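Local coordinates for hypothetical protein (PDB 2O3I) that is of unknown function but belongs to the S-methyl thiohydantoin desulfurase-like (DUF917) family, whose N-terminal and C-terminal domains it carries, at residues A[138-143]-A[374-379]; A[182-187]-A[207-212]; A[220-225]-A[361-366]; A[229-234]-A[248-253]; A[315-320]-A[368-373]. The protein carries 2 engineered substitutions. All coordinates share one frame; numbering follows the deposited sequence.

Contact 1 (A[138-143]-A[374-379]); sequences VPSLPM and ADELAQ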
# COMPACT_ATOMS: atom_id res chain seq x y z
N VAL A 138 21.07 -0.47 7.35
CA VAL A 138 20.25 0.41 8.18
C VAL A 138 18.82 -0.10 8.27
O VAL A 138 18.32 -0.74 7.35
CB VAL A 138 20.24 1.86 7.63
CG1 VAL A 138 21.67 2.37 7.47
CG2 VAL A 138 19.50 1.93 6.31
N PRO A 139 18.13 0.19 9.39
CA PRO A 139 16.75 -0.25 9.57
C PRO A 139 15.72 0.41 8.66
O PRO A 139 14.67 -0.18 8.41
CB PRO A 139 16.49 0.04 11.04
CG PRO A 139 17.26 1.28 11.26
CD PRO A 139 18.58 0.96 10.56
N SER A 140 16.00 1.62 8.19
CA SER A 140 15.04 2.28 7.31
C SER A 140 15.66 3.22 6.28
O SER A 140 16.75 3.75 6.47
CB SER A 140 13.98 3.02 8.14
OG SER A 140 14.42 4.30 8.51
N LEU A 141 14.93 3.43 5.18
CA LEU A 141 15.37 4.24 4.04
C LEU A 141 15.97 5.63 4.24
O LEU A 141 16.88 6.01 3.51
CB LEU A 141 14.23 4.32 3.02
CG LEU A 141 13.69 2.99 2.48
CD1 LEU A 141 12.51 3.28 1.57
CD2 LEU A 141 14.78 2.23 1.73
N PRO A 142 15.46 6.43 5.19
CA PRO A 142 16.06 7.77 5.36
C PRO A 142 17.51 7.79 5.86
O PRO A 142 18.15 8.84 5.90
CB PRO A 142 15.10 8.46 6.33
CG PRO A 142 14.49 7.32 7.11
CD PRO A 142 14.26 6.28 6.03
N MSE A 143 18.02 6.63 6.25
CA MSE A 143 19.39 6.55 6.74
C MSE A 143 20.37 6.28 5.61
O MSE A 143 21.58 6.24 5.83
CB MSE A 143 19.50 5.49 7.84
CG MSE A 143 19.06 6.02 9.21
SE MSE A 143 18.49 4.70 10.53
CE MSE A 143 16.58 4.87 10.28
N ALA A 374 19.32 9.56 14.85
CA ALA A 374 18.92 9.97 16.20
C ALA A 374 17.45 9.62 16.43
O ALA A 374 17.08 9.16 17.51
CB ALA A 374 19.15 11.47 16.39
N ASP A 375 16.62 9.85 15.42
CA ASP A 375 15.20 9.55 15.52
C ASP A 375 14.98 8.05 15.75
O ASP A 375 14.22 7.65 16.63
CB ASP A 375 14.48 9.98 14.24
CG ASP A 375 14.42 11.48 14.08
OD1 ASP A 375 14.00 11.95 13.00
OD2 ASP A 375 14.77 12.21 15.03
N GLU A 376 15.65 7.23 14.95
CA GLU A 376 15.49 5.78 15.06
C GLU A 376 15.91 5.32 16.46
O GLU A 376 15.20 4.55 17.11
CB GLU A 376 16.33 5.07 14.00
CG GLU A 376 16.23 3.55 14.03
CD GLU A 376 14.92 3.03 13.44
OE1 GLU A 376 14.68 1.80 13.53
OE2 GLU A 376 14.15 3.84 12.88
N LEU A 377 17.06 5.81 16.91
CA LEU A 377 17.57 5.45 18.23
C LEU A 377 16.64 5.96 19.33
O LEU A 377 16.51 5.32 20.37
CB LEU A 377 18.96 6.05 18.42
CG LEU A 377 20.02 5.51 17.46
CD1 LEU A 377 21.17 6.50 17.38
CD2 LEU A 377 20.50 4.15 17.92
N ALA A 378 16.00 7.10 19.09
CA ALA A 378 15.08 7.69 20.06
C ALA A 378 13.94 6.70 20.32
O ALA A 378 13.50 6.52 21.45
CB ALA A 378 14.53 9.01 19.53
N GLN A 379 13.47 6.07 19.25
CA GLN A 379 12.39 5.10 19.37
C GLN A 379 12.84 3.92 20.22
O GLN A 379 12.03 3.25 20.85
CB GLN A 379 11.98 4.61 17.98
CG GLN A 379 11.52 5.72 17.04
CD GLN A 379 11.43 5.26 15.59
OE1 GLN A 379 10.99 6.01 14.72
NE2 GLN A 379 11.86 4.02 15.33
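E376, on helix 367-379, lays its side chain across the loop 138-143, resting on the ring of P139 and the selenomethionine M143. Its CB starts beside the end of M143, 4.1 Å from SE; the CE methyl is nearer still, but its modelled position is doubtful. CG is anti to the backbone N (chi1 -179°) and leads out from the helix toward P139, reaching CG of that ring at 3.7 Å. A bend at chi2 (76°) then folds the chain so that its end runs along the proline, the two side chains sliding past each other in opposite directions. CD follows at 3.6 Å from P139 CG. At the tip the branches part: OE1 rests against the ring, 3.5 Å from both CB and CG of P139, while OE2 turns to the S140 and M143 side. OE2 stays 4.4 Å from S140 OG, too far for a hydrogen bond. M143 crosses E376 at about a right angle and also packs on F373 and S372, one turn back on the same helix. L141, meanwhile, ties its N to E188 of helix 183-194, so the loop is held between two helices. Across this partly buried junction the acid packs through its methylenes and, at OE1, against C-H groups of P139; the fit is one of shape, and the neighbouring loop supplies no countercharge.

Contact 2 (A[182-187]-A[207-212]); sequences DISTVV and AMWMMS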
# COMPACT_ATOMS: atom_id res chain seq x y z
N ASP A 182 9.51 12.32 6.58
CA ASP A 182 10.43 12.26 5.45
C ASP A 182 9.76 11.44 4.33
O ASP A 182 9.13 10.42 4.60
CB ASP A 182 11.75 11.60 5.88
N ILE A 183 9.90 11.88 3.09
CA ILE A 183 9.27 11.17 1.98
C ILE A 183 9.73 9.73 1.88
O ILE A 183 8.96 8.85 1.50
CB ILE A 183 9.50 11.89 0.63
CG1 ILE A 183 8.58 11.28 -0.43
CG2 ILE A 183 10.95 11.78 0.21
CD1 ILE A 183 8.41 12.16 -1.67
N SER A 184 10.98 9.48 2.25
CA SER A 184 11.54 8.13 2.22
C SER A 184 10.80 7.25 3.22
O SER A 184 10.41 6.12 2.90
CB SER A 184 13.03 8.16 2.58
OG SER A 184 13.75 8.98 1.69
N THR A 185 10.61 7.77 4.42
CA THR A 185 9.92 7.04 5.48
C THR A 185 8.50 6.68 5.03
O THR A 185 8.06 5.54 5.19
CB THR A 185 9.84 7.89 6.79
OG1 THR A 185 11.16 8.14 7.29
CG2 THR A 185 9.04 7.16 7.87
N VAL A 186 7.80 7.66 4.46
CA VAL A 186 6.44 7.45 3.98
C VAL A 186 6.40 6.33 2.94
O VAL A 186 5.56 5.43 3.01
CB VAL A 186 5.85 8.74 3.36
CG1 VAL A 186 4.40 8.51 2.97
CG2 VAL A 186 5.96 9.90 4.34
N VAL A 187 7.31 6.40 1.98
CA VAL A 187 7.38 5.39 0.93
C VAL A 187 7.59 4.01 1.54
O VAL A 187 6.92 3.05 1.17
CB VAL A 187 8.51 5.70 -0.07
CG1 VAL A 187 8.82 4.48 -0.92
CG2 VAL A 187 8.10 6.88 -0.94
N ALA A 207 12.86 -1.99 -6.63
CA ALA A 207 13.67 -1.19 -7.54
C ALA A 207 13.17 0.25 -7.40
O ALA A 207 12.01 0.55 -7.70
CB ALA A 207 13.51 -1.67 -8.98
N MSE A 208 14.04 1.12 -6.92
CA MSE A 208 13.68 2.52 -6.73
C MSE A 208 14.91 3.41 -6.83
O MSE A 208 16.03 2.93 -7.03
CB MSE A 208 13.00 2.71 -5.36
CG MSE A 208 13.86 2.36 -4.15
SE MSE A 208 12.86 2.45 -2.48
CE MSE A 208 12.88 4.37 -2.21
N TRP A 209 14.70 4.72 -6.71
CA TRP A 209 15.78 5.69 -6.78
C TRP A 209 16.55 5.66 -8.12
O TRP A 209 17.78 5.64 -8.15
CB TRP A 209 16.74 5.49 -5.60
CG TRP A 209 16.24 6.11 -4.30
CD1 TRP A 209 15.61 7.32 -4.16
CD2 TRP A 209 16.39 5.58 -2.98
NE1 TRP A 209 15.37 7.57 -2.83
CE2 TRP A 209 15.83 6.53 -2.08
CE3 TRP A 209 16.94 4.40 -2.46
CZ2 TRP A 209 15.81 6.34 -0.70
CZ3 TRP A 209 16.92 4.21 -1.07
CH2 TRP A 209 16.36 5.17 -0.21
N MSE A 210 15.80 5.66 -9.21
CA MSE A 210 16.41 5.69 -10.53
C MSE A 210 17.23 6.98 -10.62
O MSE A 210 16.77 8.04 -10.20
CB MSE A 210 15.34 5.68 -11.62
CG MSE A 210 14.54 4.38 -11.69
SE MSE A 210 13.17 4.47 -13.06
CE MSE A 210 11.73 5.16 -11.96
N MSE A 211 18.45 6.89 -11.14
CA MSE A 211 19.31 8.06 -11.23
C MSE A 211 20.05 8.22 -12.55
O MSE A 211 20.40 7.24 -13.22
CB MSE A 211 20.35 8.04 -10.10
CG MSE A 211 19.76 7.95 -8.69
SE MSE A 211 21.07 7.37 -7.36
CE MSE A 211 20.30 8.11 -5.80
N SER A 212 20.30 9.48 -12.91
CA SER A 212 21.05 9.81 -14.10
C SER A 212 22.48 9.89 -13.58
O SER A 212 22.68 10.00 -12.37
CB SER A 212 20.61 11.17 -14.64
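M208, a selenomethionine on strand 203-211, sends its terminal methyl toward helix 183-194, where CE meets V187 CG1 at 4.3 Å. The same methyl lies 3.6 Å above the plane of the W209 indole, over its centre, so that it is layered between the helix and the ring. W209 makes the second touch. Its CZ2 comes to 4.1 Å from S184 OG, which sits at the edge of the indole, near its plane; the distance is that of loose packing. V187 and S184, one turn apart, thus take a neighbour each. The left-handed backbone angles of W209 (phi 60°, psi 48°) interrupt the regular strand and probably let two consecutive side chains face one helix. With CG anti to the carbonyl carbon (chi1 -79°), the indole turns its face to the M208 methyl. Strands 165-171 and 203-211 run parallel with strand 156-159 between them, and helix 183-194 links them in a beta-alpha-beta crossover. On the sheet, M208 also packs on M64 of strand 61-69 and A156 of strand 156-159, while the W209 ring stacks with Y146 of helix 145-148. V186 of helix 183-194 packs against Q199 of the second subunit.

Contact 3 (A[220-225]-A[361-366]); sequences LPVRGT and AAPLSE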
# COMPACT_ATOMS: atom_id res chain seq x y z
N LEU A 220 25.81 8.89 -3.95
CA LEU A 220 26.62 7.81 -3.41
C LEU A 220 27.97 8.30 -2.88
O LEU A 220 29.02 8.03 -3.47
CB LEU A 220 26.85 6.74 -4.50
CG LEU A 220 25.70 5.80 -4.92
CD1 LEU A 220 24.53 6.60 -5.46
CD2 LEU A 220 26.19 4.85 -6.00
N PRO A 221 27.97 9.05 -1.76
CA PRO A 221 29.25 9.52 -1.24
C PRO A 221 30.11 8.42 -0.60
O PRO A 221 31.32 8.58 -0.46
CB PRO A 221 28.85 10.60 -0.24
CG PRO A 221 27.48 10.14 0.22
CD PRO A 221 26.84 9.69 -1.06
N VAL A 222 29.49 7.31 -0.21
CA VAL A 222 30.24 6.21 0.41
C VAL A 222 30.59 5.19 -0.67
O VAL A 222 29.74 4.44 -1.16
CB VAL A 222 29.42 5.55 1.53
CG1 VAL A 222 30.28 4.54 2.29
CG2 VAL A 222 28.90 6.63 2.47
N ARG A 223 31.87 5.16 -1.03
CA ARG A 223 32.33 4.31 -2.12
C ARG A 223 33.33 3.20 -1.81
O ARG A 223 33.96 3.17 -0.76
CB ARG A 223 32.91 5.22 -3.20
CG ARG A 223 31.99 6.38 -3.49
CD ARG A 223 32.57 7.34 -4.49
NE ARG A 223 31.60 8.37 -4.82
CZ ARG A 223 31.80 9.33 -5.73
NH1 ARG A 223 32.95 9.38 -6.40
NH2 ARG A 223 30.85 10.22 -5.97
N GLY A 224 33.46 2.28 -2.78
CA GLY A 224 34.37 1.16 -2.65
C GLY A 224 33.93 0.16 -1.61
O GLY A 224 34.72 -0.65 -1.13
N THR A 225 32.64 0.20 -1.26
CA THR A 225 32.09 -0.69 -0.25
C THR A 225 31.99 -2.14 -0.70
O THR A 225 32.09 -3.06 0.12
CB THR A 225 30.70 -0.21 0.18
OG1 THR A 225 29.83 -0.20 -0.96
CG2 THR A 225 30.79 1.19 0.78
N ALA A 361 30.98 6.02 8.39
CA ALA A 361 31.64 6.75 7.32
C ALA A 361 31.18 8.18 7.47
O ALA A 361 30.05 8.44 7.91
CB ALA A 361 31.25 6.20 5.96
N ALA A 362 32.06 9.11 7.10
CA ALA A 362 31.81 10.54 7.19
C ALA A 362 30.43 11.04 6.77
O ALA A 362 29.79 11.80 7.50
CB ALA A 362 32.89 11.28 6.41
N PRO A 363 29.93 10.62 5.59
CA PRO A 363 28.60 11.10 5.16
C PRO A 363 27.45 10.80 6.13
O PRO A 363 26.39 11.43 6.06
CB PRO A 363 28.41 10.42 3.81
CG PRO A 363 29.83 10.23 3.31
CD PRO A 363 30.55 9.77 4.56
N LEU A 364 27.66 9.84 7.03
CA LEU A 364 26.63 9.45 8.00
C LEU A 364 26.73 10.18 9.33
O LEU A 364 25.74 10.30 10.05
CB LEU A 364 26.73 7.95 8.29
CG LEU A 364 25.95 6.89 7.51
CD1 LEU A 364 25.89 7.20 6.04
CD2 LEU A 364 26.62 5.54 7.77
N SER A 365 27.92 10.68 9.63
CA SER A 365 28.21 11.36 10.89
C SER A 365 27.67 12.77 11.09
O SER A 365 27.96 13.40 12.11
CB SER A 365 29.72 11.40 11.10
OG SER A 365 30.31 12.26 10.14
N GLU A 366 26.88 13.27 10.15
CA GLU A 366 26.35 14.62 10.28
C GLU A 366 25.22 14.87 9.29
O GLU A 366 24.95 14.04 8.42
CB GLU A 366 27.46 15.65 10.03
CG GLU A 366 28.09 15.54 8.64
CD GLU A 366 29.14 16.61 8.36
OE1 GLU A 366 30.16 16.66 9.09
OE2 GLU A 366 28.96 17.39 7.41
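P221 and P363 lie ring against ring, displaced in opposite directions, with P221 CB 3.7 Å from P363 CG and P221 CG equally far from P363 CB. V222 adds its two methyls beside this pair. CG2, beside the backbone N, packs on P363 CG at 3.8 Å, the two side chains crossing obliquely; CG1, anti to that N (chi1 -172°), turns to A361 and stops 4.1 Å from its CB. P363 is touched by both residues of the other loop, and A361 by V222.

Each loop is set in shape by its own polar bonds. In 220-225, R223 NE donates to L220 O over 2.9 Å in a nearly straight bond (170°), with the oxygen close to the guanidinium plane, and R223 NH2 donates to G217 O. One guanidinium thus holds two carbonyls at the end of helix 213-219, which probably helps to hold the bend of the chain at P221 and V222. In 361-366, L364 N bonds to A361 O, and A362 O accepts two donors from S365: its backbone N, and its OG at 2.7 Å, which arrives on a lone pair in the carbonyl plane (125°). This tight turn leads into helix 367-379 and holds out P363.

Farther out, P221 rests on T145 of helix 145-148, T225 OG1 bonds to D132, and L364 tucks against I369 and F373. The meeting surfaces are aliphatic and two of the four residues are rigid rings, so the loops dock by shape, while hydrogen bonds anchor each loop separately and none joins the two.

Contact 4 (A[229-234]-A[248-253]); sequences ALKLGR and LDFLRR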
# COMPACT_ATOMS: atom_id res chain seq x y z
N ALA A 229 34.41 -5.16 0.93
CA ALA A 229 33.68 -6.30 1.48
C ALA A 229 34.32 -7.58 0.94
O ALA A 229 34.45 -8.57 1.67
CB ALA A 229 32.22 -6.25 1.08
N LEU A 230 34.71 -7.56 -0.33
CA LEU A 230 35.34 -8.70 -0.97
C LEU A 230 36.74 -8.98 -0.43
O LEU A 230 37.12 -10.14 -0.23
CB LEU A 230 35.41 -8.48 -2.49
CG LEU A 230 36.12 -9.56 -3.31
CD1 LEU A 230 35.36 -10.89 -3.21
CD2 LEU A 230 36.24 -9.11 -4.77
N LYS A 231 37.51 -7.93 -0.19
CA LYS A 231 38.86 -8.10 0.33
C LYS A 231 38.84 -8.71 1.73
O LYS A 231 39.65 -9.59 2.05
CB LYS A 231 39.61 -6.77 0.34
CG LYS A 231 41.06 -6.88 0.80
CD LYS A 231 41.83 -5.59 0.59
CE LYS A 231 43.25 -5.71 1.12
NZ LYS A 231 43.95 -4.40 1.05
N LEU A 232 37.92 -8.25 2.57
CA LEU A 232 37.82 -8.79 3.93
C LEU A 232 37.34 -10.24 3.89
O LEU A 232 37.86 -11.10 4.62
CB LEU A 232 36.85 -7.95 4.78
CG LEU A 232 36.39 -8.57 6.10
CD1 LEU A 232 37.59 -8.82 7.00
CD2 LEU A 232 35.39 -7.65 6.79
N GLY A 233 36.35 -10.49 3.04
CA GLY A 233 35.80 -11.82 2.90
C GLY A 233 36.85 -12.83 2.49
O GLY A 233 36.89 -13.95 3.00
N ARG A 234 37.71 -12.45 1.55
CA ARG A 234 38.77 -13.33 1.09
C ARG A 234 39.69 -13.69 2.25
O ARG A 234 40.08 -14.84 2.40
CB ARG A 234 39.56 -12.65 -0.04
CG ARG A 234 38.87 -12.73 -1.40
CD ARG A 234 39.58 -11.91 -2.47
NE ARG A 234 38.99 -12.15 -3.78
CZ ARG A 234 39.31 -11.50 -4.89
NH1 ARG A 234 40.24 -10.55 -4.86
NH2 ARG A 234 38.73 -11.81 -6.04
N LEU A 248 40.90 -6.55 14.05
CA LEU A 248 41.24 -5.14 14.19
C LEU A 248 42.54 -4.82 13.46
O LEU A 248 42.67 -3.77 12.83
CB LEU A 248 41.37 -4.77 15.67
CG LEU A 248 40.09 -4.87 16.50
CD1 LEU A 248 40.43 -4.65 17.96
CD2 LEU A 248 39.06 -3.85 16.03
N ASP A 249 43.51 -5.73 13.55
CA ASP A 249 44.77 -5.52 12.86
C ASP A 249 44.52 -5.41 11.36
O ASP A 249 44.95 -4.45 10.72
CB ASP A 249 45.76 -6.66 13.17
CG ASP A 249 46.33 -6.58 14.58
OD1 ASP A 249 45.96 -5.66 15.33
OD2 ASP A 249 47.16 -7.45 14.95
N PHE A 250 43.79 -6.38 10.81
CA PHE A 250 43.48 -6.42 9.37
C PHE A 250 42.76 -5.15 8.93
O PHE A 250 43.12 -4.54 7.91
CB PHE A 250 42.60 -7.63 9.04
CG PHE A 250 42.31 -7.78 7.56
CD1 PHE A 250 43.22 -8.42 6.72
CD2 PHE A 250 41.15 -7.26 7.00
CE1 PHE A 250 42.97 -8.53 5.35
CE2 PHE A 250 40.90 -7.36 5.64
CZ PHE A 250 41.81 -8.00 4.81
N LEU A 251 41.73 -4.78 9.68
CA LEU A 251 40.95 -3.59 9.36
C LEU A 251 41.82 -2.35 9.27
O LEU A 251 41.68 -1.55 8.35
CB LEU A 251 39.87 -3.38 10.42
CG LEU A 251 38.71 -4.38 10.49
CD1 LEU A 251 37.93 -4.15 11.78
CD2 LEU A 251 37.81 -4.23 9.28
N ARG A 252 42.72 -2.21 10.24
CA ARG A 252 43.60 -1.05 10.29
C ARG A 252 44.66 -1.04 9.19
O ARG A 252 44.79 -0.06 8.46
CB ARG A 252 44.27 -0.98 11.66
CG ARG A 252 45.09 0.27 11.88
CD ARG A 252 45.80 0.24 13.23
NE ARG A 252 46.74 -0.87 13.34
CZ ARG A 252 46.47 -2.05 13.90
NH1 ARG A 252 45.28 -2.28 14.44
NH2 ARG A 252 47.41 -2.99 13.94
N ARG A 253 45.39 -2.14 9.08
CA ARG A 253 46.47 -2.27 8.10
C ARG A 253 46.04 -2.50 6.65
O ARG A 253 46.65 -1.96 5.73
CB ARG A 253 47.41 -3.41 8.52
CG ARG A 253 47.98 -3.25 9.92
CD ARG A 253 48.76 -4.49 10.35
NE ARG A 253 49.20 -4.39 11.74
CZ ARG A 253 49.68 -5.41 12.45
NH1 ARG A 253 49.79 -6.61 11.91
NH2 ARG A 253 50.05 -5.22 13.71
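F250 reaches with the CE2 and CZ end of its ring from helix 244-255 to the backbone of helix 225-237, at K231 and L232. With CG anti to the backbone N (chi1 -176°), the ring is carried straight out across the gap, and it meets the other helix obliquely. CE2 comes to 3.8 Å from L232 CA, and CZ to the same distance from K231 O. L232 slants across it: its CG is also anti to N (chi1 166°), which brings CD1 against the CE2 and CD2 flank of the ring, 3.9 Å from each. Beyond the tip of the ring stands the aliphatic stem of K231, its CG 4.2 Å from CZ.

The two helices are consecutive in the C-terminal domain, joined by a short loop. F250 covers the seam near solvent. L232, in contrast, faces inward, where it also packs on M247 and on F19 of helix 10-19; L251 continues that inner side onto L358 of strand 352-358.

The extended K231 chain carries NZ to a salt bridge with E254, one turn beyond F250, which adds a polar tie between the two helices. Within 248-253, D249 gathers both arginines: R252 NH2 gives OD1 a weak hydrogen bond of 3.3 Å as part of a salt bridge, while R253 NH2 stands 3.9 Å from OD2, which lies well out of the guanidinium plane, a long ion pair of charges only.

Contact 5 (A[315-320]-A[368-373]); sequences TAPDAI and LILQSF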
# COMPACT_ATOMS: atom_id res chain seq x y z
N THR A 315 26.90 3.47 19.49
CA THR A 315 25.59 3.78 18.95
C THR A 315 25.72 4.04 17.46
O THR A 315 26.77 4.50 17.00
CB THR A 315 25.03 5.04 19.64
OG1 THR A 315 24.76 4.74 21.02
CG2 THR A 315 23.77 5.51 18.98
N ALA A 316 24.67 3.73 16.71
CA ALA A 316 24.65 3.98 15.28
C ALA A 316 24.75 5.50 15.17
O ALA A 316 24.37 6.21 16.10
CB ALA A 316 23.34 3.49 14.67
N PRO A 317 25.22 6.03 14.03
CA PRO A 317 25.67 5.37 12.80
C PRO A 317 26.84 4.40 12.89
O PRO A 317 27.07 3.63 11.97
CB PRO A 317 25.98 6.55 11.88
CG PRO A 317 26.47 7.60 12.84
CD PRO A 317 25.45 7.48 13.96
N ASP A 318 27.59 4.43 13.98
CA ASP A 318 28.71 3.50 14.11
C ASP A 318 28.19 2.07 14.00
O ASP A 318 27.17 1.72 14.59
CB ASP A 318 29.44 3.67 15.45
CG ASP A 318 30.21 4.97 15.55
OD1 ASP A 318 30.53 5.56 14.49
OD2 ASP A 318 30.52 5.38 16.68
N ALA A 319 28.91 1.25 13.24
CA ALA A 319 28.52 -0.14 13.07
C ALA A 319 28.91 -0.94 14.31
O ALA A 319 29.90 -0.63 14.98
CB ALA A 319 29.18 -0.73 11.84
N ILE A 320 28.13 -1.97 14.60
CA ILE A 320 28.37 -2.85 15.73
C ILE A 320 28.35 -4.23 15.12
O ILE A 320 27.35 -4.64 14.52
CB ILE A 320 27.24 -2.70 16.78
CG1 ILE A 320 27.34 -1.31 17.41
CG2 ILE A 320 27.33 -3.79 17.83
CD1 ILE A 320 26.10 -0.87 18.17
N LEU A 368 21.43 15.51 7.71
CA LEU A 368 20.14 14.84 7.73
C LEU A 368 20.24 13.36 8.10
O LEU A 368 19.37 12.84 8.82
CB LEU A 368 19.47 14.97 6.35
CG LEU A 368 19.26 16.39 5.83
CD1 LEU A 368 18.84 16.35 4.37
CD2 LEU A 368 18.20 17.10 6.66
N ILE A 369 21.28 12.68 7.62
CA ILE A 369 21.45 11.26 7.92
C ILE A 369 21.58 11.04 9.44
O ILE A 369 20.97 10.13 10.00
CB ILE A 369 22.71 10.67 7.25
CG1 ILE A 369 22.60 10.75 5.72
CG2 ILE A 369 22.89 9.22 7.70
CD1 ILE A 369 21.62 9.77 5.10
N LEU A 370 22.38 11.88 10.09
CA LEU A 370 22.59 11.77 11.53
C LEU A 370 21.29 11.97 12.29
O LEU A 370 20.99 11.24 13.24
CB LEU A 370 23.62 12.81 12.00
CG LEU A 370 23.98 12.71 13.50
CD1 LEU A 370 24.74 11.40 13.75
CD2 LEU A 370 24.83 13.92 13.92
N GLN A 371 20.50 12.97 11.88
CA GLN A 371 19.23 13.25 12.54
C GLN A 371 18.33 12.03 12.38
O GLN A 371 17.67 11.59 13.32
CB GLN A 371 18.57 14.49 11.93
N SER A 372 18.32 11.48 11.17
CA SER A 372 17.53 10.30 10.87
C SER A 372 17.90 9.17 11.85
O SER A 372 17.02 8.48 12.37
CB SER A 372 17.78 9.88 9.42
OG SER A 372 16.90 8.85 9.00
N PHE A 373 19.20 9.01 12.10
CA PHE A 373 19.68 7.98 13.03
C PHE A 373 19.24 8.29 14.46
O PHE A 373 18.84 7.40 15.20
CB PHE A 373 21.21 7.86 12.99
CG PHE A 373 21.73 6.90 11.95
CD1 PHE A 373 22.11 7.35 10.69
CD2 PHE A 373 21.86 5.55 12.25
CE1 PHE A 373 22.61 6.46 9.74
CE2 PHE A 373 22.36 4.64 11.30
CZ PHE A 373 22.73 5.10 10.05
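A cis-proline turn between strands 314-315 and 319-324 is the element that meets helix 367-379 here. P317, preceded by the cis peptide bond, presses its ring on the face of F373: CB stands 3.9 Å from the ring centroid and only 7° off the normal, a CH-pi contact over the centre. CA of the same proline shares that face, 3.7 Å from F373 CE2. A316 closes in obliquely, with CB 3.5 Å from CD2, so the phenyl ring is held by two consecutive residues of the turn. One helical turn earlier, L370 has CG anti to the backbone N (chi1 -176°), which lets CD1 reach across at a slant to P317 CD at 4.0 Å. F373 and L370 thus take different parts of the proline, F373 its CA and CB, L370 its CD. On its far side the turn is pinned by P317 O, which takes a hydrogen bond from R136, and by D318, which bonds to Y386 and to the backbone N of A360. The flanking residues change partners in the antiparallel sheet, A316 pairing with L302 of strand 301-306 and A319 with L358 of strand 352-358, and helix 367-379 packs against the turn between them.

Contacts 2 and 5 are buried and largely apolar, each setting a helix against a strand or its turn; contacts 1, 3 and 4 are partly buried: an acid lies on a loop in contact 1, contact 3 is aliphatic between two loops, and contact 4 sets an aromatic ring beside charged residues. Helix 367-379 serves contact 1 and contact 5, whose centres lie about 7 Å apart, and the loop 361-366 of contact 3 leads into it. L141 and P142 of contact 1 lean on S184 and T185 of contact 2, bridging the crossover helix to that hub. Contact 4 is the outlier, about 32 Å from contact 2 between centres and on the opposite side of the chain's centre.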